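Local coordinates for haloacid dehalogenase domain protein hydrolase (Planctomyces limnophilus, PDB 4OVY) that is probably a hydrolase of the haloacid dehalogenase family, perhaps a phosphatase, and binds a calcium ion in the site at the end of its central sheet, at residues 34-47 and 147-161. Residues are numbered along the deposited sequence; the frame is centred on the assembly and turned at random.
Sequences VSERIVTFDNDGTL and LAFLRQHEFKTFIVS. With CA (calcium ion), chain J; EDO (1,2-ethanediol), chain H.
The ring of Phe41 lies under Leu147, whose CD2 sits over one ring face, 3.9 Å from the centroid, while Leu150 CD1 meets the ring edge at CZ. This packs helix 141-152 against the parallel strands 38-41 and 156-161 of the Rossmann-like HAD core. Val39 continues the same face: chi1 of 57° sets its CG1 between the backbone N and the carbonyl carbon, beside Thr157 CG2 at 3.7 Å. On the other face, Thr40 CG2 touches Val160 CG2 at 3.5 Å and Ile38 CG2 reaches Phe158 CD1. The backbone ladder runs from Lys156 N on Arg37 O to Val160 N on Phe41 O. Where the chain turns from helix to strand, a Schellman motif with Glu154 at C-prime presents His153 O to Arg37 NH1, 2.9 Å away and in the guanidinium plane. Arg37 CB covers one face of Phe155, Leu150 CD2 the opposite one, and Arg37 NE donates a hydrogen bond to Val32 O. A leucine in place of Arg37 would probably leave His153 O and Val32 O without these donors. Beyond the other strand end, the loop, whose sequence fits the HAD-type DxDx(T/V) pattern, binds calcium through Asp42 OD2 and the backbone O of Asp44, with Asn234 OD1 as a further ligand. Asp42 divides its carboxylate: OD1 forms a salt bridge with Lys216 and takes a water proton, whereas OD2 binds calcium at 2.3 Å.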
loop_
_atom_site.group_PDB
_atom_site.type_symbol
_atom_site.label_atom_id
_atom_site.label_comp_id
_atom_site.label_asym_id
_atom_site.label_seq_id
_atom_site.Cartn_x
_atom_site.Cartn_y
_atom_site.Cartn_z
ATOM N N VAL A 34 2.504 -19.211 3.207
ATOM C CA VAL A 34 3.527 -18.169 3.100
ATOM C C VAL A 34 2.927 -16.811 2.753
ATOM O O VAL A 34 3.268 -15.822 3.381
ATOM C CB VAL A 34 4.600 -18.529 2.044
ATOM C CG1 VAL A 34 5.477 -17.326 1.704
ATOM C CG2 VAL A 34 5.455 -19.686 2.543
ATOM N N SER A 35 2.037 -16.775 1.765
ATOM C CA SER A 35 1.414 -15.517 1.318
ATOM C C SER A 35 0.642 -14.768 2.418
ATOM O O SER A 35 0.414 -13.566 2.293
ATOM C CB SER A 35 0.477 -15.776 0.131
ATOM O OG SER A 35 -0.635 -16.564 0.525
ATOM N N GLU A 36 0.237 -15.472 3.476
ATOM C CA GLU A 36 -0.536 -14.868 4.571
ATOM C C GLU A 36 0.322 -14.435 5.771
ATOM O O GLU A 36 -0.194 -13.844 6.726
ATOM C CB GLU A 36 -1.629 -15.841 5.043
ATOM C CG GLU A 36 -2.758 -16.045 4.044
ATOM C CD GLU A 36 -3.704 -17.174 4.436
ATOM O OE1 GLU A 36 -4.049 -17.316 5.631
ATOM O OE2 GLU A 36 -4.109 -17.930 3.542
ATOM N N ARG A 37 1.624 -14.709 5.720
ATOM C CA ARG A 37 2.524 -14.412 6.837
ATOM C C ARG A 37 2.916 -12.937 6.884
ATOM O O ARG A 37 4.037 -12.559 6.540
ATOM C CB ARG A 37 3.760 -15.304 6.771
ATOM C CG ARG A 37 3.417 -16.781 6.894
ATOM C CD ARG A 37 4.657 -17.653 6.849
ATOM N NE ARG A 37 4.276 -19.037 6.620
ATOM C CZ ARG A 37 5.108 -20.015 6.284
ATOM N NH1 ARG A 37 6.414 -19.792 6.151
ATOM N NH2 ARG A 37 4.617 -21.231 6.080
ATOM N N ILE A 38 1.969 -12.117 7.318
ATOM C CA ILE A 38 2.142 -10.672 7.425
ATOM C C ILE A 38 2.356 -10.338 8.890
ATOM O O ILE A 38 1.573 -10.769 9.752
ATOM C CB ILE A 38 0.874 -9.922 6.950
ATOM C CG1 ILE A 38 0.512 -10.292 5.508
ATOM C CG2 ILE A 38 1.030 -8.415 7.121
ATOM C CD1 ILE A 38 1.657 -10.167 4.534
ATOM N N VAL A 39 3.408 -9.571 9.167
ATOM C CA VAL A 39 3.685 -9.071 10.512
ATOM C C VAL A 39 3.885 -7.559 10.468
ATOM O O VAL A 39 4.571 -7.045 9.584
ATOM C CB VAL A 39 4.900 -9.777 11.167
ATOM C CG1 VAL A 39 6.153 -9.649 10.321
ATOM C CG2 VAL A 39 5.150 -9.231 12.564
ATOM N N THR A 40 3.268 -6.858 11.421
ATOM C CA THR A 40 3.312 -5.400 11.474
ATOM C C THR A 40 3.998 -4.906 12.745
ATOM O O THR A 40 3.744 -5.407 13.845
ATOM C CB THR A 40 1.905 -4.775 11.376
ATOM O OG1 THR A 40 1.047 -5.333 12.381
ATOM C CG2 THR A 40 1.314 -5.002 10.009
ATOM N N PHE A 41 4.866 -3.917 12.569
ATOM C CA PHE A 41 5.605 -3.286 13.655
ATOM C C PHE A 41 5.323 -1.791 13.672
ATOM O O PHE A 41 5.376 -1.133 12.636
ATOM C CB PHE A 41 7.115 -3.441 13.435
ATOM C CG PHE A 41 7.605 -4.858 13.508
ATOM C CD1 PHE A 41 7.541 -5.690 12.399
ATOM C CD2 PHE A 41 8.158 -5.354 14.679
ATOM C CE1 PHE A 41 7.995 -6.998 12.468
ATOM C CE2 PHE A 41 8.612 -6.664 14.751
ATOM C CZ PHE A 41 8.534 -7.480 13.643
ATOM N N ASP A 42 5.076 -1.238 14.852
ATOM C CA ASP A 42 5.257 0.196 15.032
ATOM C C ASP A 42 6.755 0.502 14.887
ATOM O O ASP A 42 7.595 -0.408 14.988
ATOM C CB ASP A 42 4.746 0.629 16.403
ATOM C CG ASP A 42 4.521 2.127 16.508
ATOM O OD1 ASP A 42 4.627 2.869 15.513
ATOM O OD2 ASP A 42 4.219 2.568 17.620
ATOM N N ASN A 43 7.089 1.768 14.648
ATOM C CA ASN A 43 8.487 2.193 14.558
ATOM C C ASN A 43 8.967 2.857 15.855
ATOM O O ASN A 43 9.719 2.258 16.623
ATOM C CB ASN A 43 8.688 3.131 13.357
ATOM C CG ASN A 43 10.155 3.475 13.118
ATOM O OD1 ASN A 43 11.048 2.653 13.345
ATOM N ND2 ASN A 43 10.408 4.692 12.658
ATOM N N ASP A 44 8.509 4.082 16.106
ATOM C CA ASP A 44 8.912 4.835 17.304
ATOM C C ASP A 44 8.647 4.010 18.566
ATOM O O ASP A 44 7.522 3.613 18.805
ATOM C CB ASP A 44 8.128 6.146 17.410
ATOM C CG ASP A 44 8.394 7.103 16.259
ATOM O OD1 ASP A 44 9.495 7.088 15.667
ATOM O OD2 ASP A 44 7.483 7.897 15.957
ATOM N N GLY A 45 9.684 3.745 19.354
ATOM C CA GLY A 45 9.539 3.041 20.624
ATOM C C GLY A 45 9.430 1.530 20.510
ATOM O O GLY A 45 9.397 0.834 21.525
ATOM N N THR A 46 9.361 1.026 19.278
ATOM C CA THR A 46 9.226 -0.400 19.019
ATOM C C THR A 46 10.482 -0.923 18.306
ATOM O O THR A 46 11.049 -1.932 18.724
ATOM C CB THR A 46 7.956 -0.677 18.198
ATOM O OG1 THR A 46 6.804 -0.388 19.003
ATOM C CG2 THR A 46 7.889 -2.129 17.742
ATOM N N LEU A 47 10.897 -0.241 17.239
ATOM C CA LEU A 47 12.114 -0.577 16.491
ATOM C C LEU A 47 13.295 0.337 16.826
ATOM O O LEU A 47 14.452 -0.041 16.623
ATOM C CB LEU A 47 11.845 -0.506 14.986
ATOM C CG LEU A 47 10.837 -1.505 14.411
ATOM C CD1 LEU A 47 10.669 -1.325 12.912
ATOM C CD2 LEU A 47 11.262 -2.939 14.716
ATOM N N LEU A 147 13.345 -9.125 13.053
ATOM C CA LEU A 147 12.995 -8.875 11.649
ATOM C C LEU A 147 13.639 -9.898 10.694
ATOM O O LEU A 147 12.961 -10.460 9.834
ATOM C CB LEU A 147 13.398 -7.459 11.240
ATOM C CG LEU A 147 12.551 -6.324 11.821
ATOM C CD1 LEU A 147 13.275 -5.003 11.623
ATOM C CD2 LEU A 147 11.165 -6.286 11.194
ATOM N N ALA A 148 14.938 -10.140 10.860
ATOM C CA ALA A 148 15.658 -11.106 10.023
ATOM C C ALA A 148 15.113 -12.525 10.194
ATOM O O ALA A 148 14.934 -13.254 9.218
ATOM C CB ALA A 148 17.153 -11.081 10.344
ATOM N N PHE A 149 14.857 -12.902 11.443
ATOM C CA PHE A 149 14.337 -14.222 11.786
ATOM C C PHE A 149 12.991 -14.464 11.098
ATOM O O PHE A 149 12.758 -15.514 10.506
ATOM C CB PHE A 149 14.190 -14.332 13.306
ATOM C CG PHE A 149 13.560 -15.615 13.777
ATOM C CD1 PHE A 149 14.238 -16.824 13.658
ATOM C CD2 PHE A 149 12.308 -15.612 14.374
ATOM C CE1 PHE A 149 13.667 -18.008 14.109
ATOM C CE2 PHE A 149 11.729 -16.798 14.821
ATOM C CZ PHE A 149 12.410 -17.998 14.688
ATOM N N LEU A 150 12.110 -13.480 11.181
ATOM C CA LEU A 150 10.797 -13.579 10.545
ATOM C C LEU A 150 10.912 -13.667 9.022
ATOM O O LEU A 150 10.245 -14.486 8.388
ATOM C CB LEU A 150 9.919 -12.398 10.963
ATOM C CG LEU A 150 9.543 -12.400 12.450
ATOM C CD1 LEU A 150 8.981 -11.055 12.878
ATOM C CD2 LEU A 150 8.562 -13.522 12.771
ATOM N N ARG A 151 11.765 -12.841 8.432
ATOM C CA ARG A 151 11.958 -12.887 6.979
ATOM C C ARG A 151 12.577 -14.218 6.529
ATOM O O ARG A 151 12.219 -14.742 5.482
ATOM C CB ARG A 151 12.755 -11.677 6.491
ATOM C CG ARG A 151 11.945 -10.383 6.574
ATOM C CD ARG A 151 12.605 -9.238 5.819
ATOM N NE ARG A 151 13.864 -8.827 6.432
ATOM C CZ ARG A 151 14.058 -7.729 7.173
ATOM N NH1 ARG A 151 15.262 -7.495 7.665
ATOM N NH2 ARG A 151 13.078 -6.864 7.438
ATOM N N GLN A 152 13.466 -14.782 7.338
ATOM C CA GLN A 152 14.015 -16.121 7.064
ATOM C C GLN A 152 12.929 -17.194 7.023
ATOM O O GLN A 152 13.076 -18.192 6.329
ATOM C CB GLN A 152 15.084 -16.492 8.093
ATOM C CG GLN A 152 16.400 -15.743 7.909
ATOM C CD GLN A 152 17.300 -15.802 9.140
ATOM O OE1 GLN A 152 17.090 -16.613 10.049
ATOM N NE2 GLN A 152 18.308 -14.937 9.173
ATOM N N HIS A 153 11.835 -16.978 7.753
ATOM C CA HIS A 153 10.698 -17.888 7.754
ATOM C C HIS A 153 9.554 -17.415 6.855
ATOM O O HIS A 153 8.404 -17.831 7.026
ATOM C CB HIS A 153 10.234 -18.119 9.194
ATOM C CG HIS A 153 11.211 -18.914 9.994
ATOM N ND1 HIS A 153 12.355 -18.365 10.527
ATOM C CD2 HIS A 153 11.240 -20.230 10.309
ATOM C CE1 HIS A 153 13.038 -19.305 11.158
ATOM N NE2 HIS A 153 12.380 -20.444 11.042
ATOM N N GLU A 154 9.905 -16.563 5.890
ATOM C CA GLU A 154 9.020 -16.128 4.806
ATOM C C GLU A 154 7.857 -15.243 5.268
ATOM O O GLU A 154 6.825 -15.201 4.615
ATOM C CB GLU A 154 8.541 -17.328 3.970
ATOM C CG GLU A 154 9.694 -18.187 3.437
ATOM C CD GLU A 154 9.263 -19.166 2.351
ATOM O OE1 GLU A 154 9.052 -18.732 1.197
ATOM O OE2 GLU A 154 9.148 -20.378 2.645
ATOM N N PHE A 155 8.039 -14.517 6.370
ATOM C CA PHE A 155 7.111 -13.438 6.737
ATOM C C PHE A 155 7.449 -12.195 5.939
ATOM O O PHE A 155 8.617 -11.958 5.644
ATOM C CB PHE A 155 7.229 -13.046 8.212
ATOM C CG PHE A 155 6.562 -13.991 9.160
ATOM C CD1 PHE A 155 7.093 -15.247 9.398
ATOM C CD2 PHE A 155 5.416 -13.609 9.850
ATOM C CE1 PHE A 155 6.484 -16.116 10.283
ATOM C CE2 PHE A 155 4.803 -14.475 10.742
ATOM C CZ PHE A 155 5.334 -15.731 10.952
ATOM N N LYS A 156 6.433 -11.401 5.611
ATOM C CA LYS A 156 6.623 -10.047 5.090
ATOM C C LYS A 156 6.469 -9.073 6.244
ATOM O O LYS A 156 5.407 -9.007 6.870
ATOM C CB LYS A 156 5.596 -9.697 4.009
ATOM C CG LYS A 156 5.772 -10.468 2.717
ATOM C CD LYS A 156 4.703 -10.126 1.685
ATOM C CE LYS A 156 5.053 -8.913 0.839
ATOM N NZ LYS A 156 4.393 -8.975 -0.504
ATOM N N THR A 157 7.523 -8.308 6.497
ATOM C CA THR A 157 7.595 -7.404 7.636
ATOM C C THR A 157 7.193 -6.001 7.190
ATOM O O THR A 157 7.838 -5.428 6.318
ATOM C CB THR A 157 9.023 -7.349 8.217
ATOM O OG1 THR A 157 9.955 -7.017 7.176
ATOM C CG2 THR A 157 9.417 -8.692 8.833
ATOM N N PHE A 158 6.127 -5.467 7.783
ATOM C CA PHE A 158 5.660 -4.111 7.502
ATOM C C PHE A 158 5.860 -3.193 8.713
ATOM O O PHE A 158 5.747 -3.621 9.871
ATOM C CB PHE A 158 4.157 -4.106 7.202
ATOM C CG PHE A 158 3.786 -4.606 5.842
ATOM C CD1 PHE A 158 3.788 -5.970 5.563
ATOM C CD2 PHE A 158 3.358 -3.722 4.854
ATOM C CE1 PHE A 158 3.409 -6.434 4.315
ATOM C CE2 PHE A 158 2.982 -4.186 3.610
ATOM C CZ PHE A 158 3.008 -5.541 3.339
ATOM N N ILE A 159 6.118 -1.920 8.440
ATOM C CA ILE A 159 5.983 -0.882 9.459
ATOM C C ILE A 159 4.587 -0.266 9.363
ATOM O O ILE A 159 4.097 0.010 8.266
ATOM C CB ILE A 159 7.053 0.213 9.300
ATOM C CG1 ILE A 159 8.412 -0.325 9.748
ATOM C CG2 ILE A 159 6.703 1.452 10.115
ATOM C CD1 ILE A 159 9.565 0.574 9.357
ATOM N N VAL A 160 3.967 -0.062 10.522
ATOM C CA VAL A 160 2.676 0.604 10.640
ATOM C C VAL A 160 2.818 1.641 11.760
ATOM O O VAL A 160 2.684 1.325 12.937
ATOM C CB VAL A 160 1.533 -0.391 10.920
ATOM C CG1 VAL A 160 0.184 0.320 10.938
ATOM C CG2 VAL A 160 1.512 -1.491 9.863
ATOM N N SER A 161 3.104 2.882 11.369
ATOM C CA SER A 161 3.506 3.937 12.305
ATOM C C SER A 161 2.628 5.174 12.162
ATOM O O SER A 161 2.082 5.439 11.099
ATOM C CB SER A 161 4.971 4.308 12.060
ATOM O OG SER A 161 5.345 5.504 12.727
HETATM CA CA CA J . 5.134 3.740 19.389
HETATM C C1 EDO H . 4.652 9.123 16.142
HETATM O O1 EDO H . 4.969 7.756 16.452
HETATM C C2 EDO H . 3.310 9.504 16.757
HETATM O O2 EDO H . 2.370 8.436 16.588
HETATM O O HOH W 1 5.155 -13.831 2.984
HETATM O O HOH W 2 8.439 -21.458 5.264
HETATM O O HOH W 3 5.787 5.147 15.193
HETATM O O HOH W 4 2.349 3.707 18.965
HETATM O O HOH W 5 5.083 5.634 20.266
#